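Local structure of glycerate 2-kinase (1X3L) at residues D196-N201 with T292-A297. The protein catalyses the ATP-dependent phosphorylation of D-glycerate to 2-phosphoglycerate, using magnesium, and also accepts other nucleotides or pyrophosphate as phosphate donor. Sequence-based numbering, arbitrary orientation.
Sequences DVVGDN and TLEGEA
One methyl group of Val198 makes two of the three residue contacts at this small surface meeting: CG1 lies 3.8 Å from CA of Thr292 and 4.0 Å from OE2 of Glu294. With CG1 anti to the backbone N (chi1 174°), this branch reaches over to the other segment. Glu294 comes from the opposite direction; its long chain, extended beyond CG, brings the carboxylate up to the methyl, a van der Waals contact only, and the exposed position suits a charged end. Thr292 adds its own methyl, CG2, which rests 4.2 Å from CA of Gly199, while OG1 is hydrogen-bonded next to its own segment, a division of labour that fits threonine. Valine suits its place because its branched end gives an apolar surface to lie against the backbone of Thr292 and the end of Glu294.

The contact bridges the two domains of a type-1 glycerate kinase: residues 196-201 belong to the loop after strand 188-194 of the parallel sheet, and residues 292-297 follow edge strand 285-290 of the mixed sheet.

Val198 and Gly199 are the central residues of a type II beta turn, closed by the 2.8 Å bond from N of Asp200 to O of Val197. Gly199 has phi 102°, where a side chain would collide with the preceding carbonyl oxygen. Next to the turn in sequence, Ser195 OG bonds to both Val197 N and Asp200 OD1. In the 292-297 segment, Leu293 pairs through its backbone with Gly327 and Glu329, and Thr290 OG1 bonds to the backbone N of Thr292.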
loop_
_atom_site.group_PDB
_atom_site.type_symbol
_atom_site.label_atom_id
_atom_site.label_comp_id
_atom_site.label_asym_id
_atom_site.label_seq_id
_atom_site.Cartn_x
_atom_site.Cartn_y
_atom_site.Cartn_z
ATOM N N ASP A 196 0.407 1.148 0.391
ATOM C CA ASP A 196 0.692 0.513 -0.889
ATOM C C ASP A 196 1.793 1.332 -1.560
ATOM O O ASP A 196 1.969 1.294 -2.780
ATOM C CB ASP A 196 -0.564 0.468 -1.773
ATOM C CG ASP A 196 -1.109 1.851 -2.100
ATOM O OD1 ASP A 196 -0.590 2.850 -1.558
ATOM O OD2 ASP A 196 -2.069 1.934 -2.901
ATOM N N VAL A 197 2.536 2.070 -0.741
ATOM C CA VAL A 197 3.628 2.912 -1.219
ATOM C C VAL A 197 4.987 2.367 -0.770
ATOM O O VAL A 197 5.221 2.183 0.425
ATOM C CB VAL A 197 3.491 4.361 -0.679
ATOM C CG1 VAL A 197 4.660 5.219 -1.161
ATOM C CG2 VAL A 197 2.168 4.961 -1.125
ATOM N N VAL A 198 5.877 2.116 -1.725
ATOM C CA VAL A 198 7.206 1.613 -1.404
ATOM C C VAL A 198 7.904 2.650 -0.524
ATOM O O VAL A 198 8.043 3.810 -0.918
ATOM C CB VAL A 198 8.049 1.380 -2.683
ATOM C CG1 VAL A 198 9.479 0.988 -2.306
ATOM C CG2 VAL A 198 7.418 0.277 -3.529
ATOM N N GLY A 199 8.332 2.238 0.665
ATOM C CA GLY A 199 8.991 3.169 1.564
ATOM C C GLY A 199 8.059 3.642 2.665
ATOM O O GLY A 199 8.503 4.156 3.691
ATOM N N ASP A 200 6.758 3.487 2.436
ATOM C CA ASP A 200 5.735 3.859 3.413
ATOM C C ASP A 200 5.701 5.309 3.896
ATOM O O ASP A 200 5.514 5.568 5.086
ATOM C CB ASP A 200 5.821 2.933 4.632
ATOM C CG ASP A 200 5.631 1.473 4.266
ATOM O OD1 ASP A 200 4.870 1.198 3.315
ATOM O OD2 ASP A 200 6.234 0.602 4.937
ATOM N N ASN A 201 5.873 6.253 2.977
ATOM C CA ASN A 201 5.815 7.668 3.327
ATOM C C ASN A 201 4.338 8.023 3.505
ATOM O O ASN A 201 3.570 8.048 2.542
ATOM C CB ASN A 201 6.452 8.508 2.218
ATOM C CG ASN A 201 6.223 9.995 2.405
ATOM O OD1 ASN A 201 6.177 10.498 3.529
ATOM N ND2 ASN A 201 6.093 10.710 1.296
ATOM N N THR A 292 12.460 -2.091 0.066
ATOM C CA THR A 292 12.406 -1.000 -0.898
ATOM C C THR A 292 13.091 -1.350 -2.219
ATOM O O THR A 292 13.664 -0.482 -2.885
ATOM C CB THR A 292 13.052 0.280 -0.318
ATOM O OG1 THR A 292 14.418 0.018 0.038
ATOM C CG2 THR A 292 12.296 0.734 0.920
ATOM N N LEU A 293 13.041 -2.626 -2.588
ATOM C CA LEU A 293 13.629 -3.078 -3.839
ATOM C C LEU A 293 12.914 -2.373 -4.987
ATOM O O LEU A 293 11.681 -2.320 -5.025
ATOM C CB LEU A 293 13.450 -4.589 -3.998
ATOM C CG LEU A 293 13.965 -5.191 -5.308
ATOM C CD1 LEU A 293 15.478 -5.283 -5.242
ATOM C CD2 LEU A 293 13.364 -6.577 -5.534
ATOM N N GLU A 294 13.690 -1.826 -5.914
ATOM C CA GLU A 294 13.146 -1.143 -7.080
ATOM C C GLU A 294 14.111 -1.390 -8.231
ATOM O O GLU A 294 15.289 -1.657 -8.001
ATOM C CB GLU A 294 13.006 0.360 -6.801
ATOM C CG GLU A 294 11.942 0.685 -5.755
ATOM C CD GLU A 294 11.888 2.164 -5.397
ATOM O OE1 GLU A 294 12.886 2.690 -4.851
ATOM O OE2 GLU A 294 10.844 2.798 -5.660
ATOM N N GLY A 295 13.623 -1.301 -9.464
ATOM C CA GLY A 295 14.486 -1.539 -10.609
ATOM C C GLY A 295 13.896 -2.552 -11.576
ATOM O O GLY A 295 12.755 -2.983 -11.416
ATOM N N GLU A 296 14.679 -2.936 -12.577
ATOM C CA GLU A 296 14.241 -3.883 -13.600
ATOM C C GLU A 296 14.046 -5.297 -13.049
ATOM O O GLU A 296 14.951 -5.879 -12.441
ATOM C CB GLU A 296 15.258 -3.909 -14.750
ATOM C CG GLU A 296 14.749 -4.537 -16.050
ATOM C CD GLU A 296 13.581 -3.765 -16.659
ATOM O OE1 GLU A 296 13.501 -2.536 -16.450
ATOM O OE2 GLU A 296 12.753 -4.382 -17.358
ATOM N N ALA A 297 12.854 -5.840 -13.277
ATOM C CA ALA A 297 12.498 -7.178 -12.816
ATOM C C ALA A 297 13.497 -8.260 -13.209
ATOM O O ALA A 297 13.984 -8.999 -12.353
ATOM C CB ALA A 297 11.107 -7.548 -13.335
#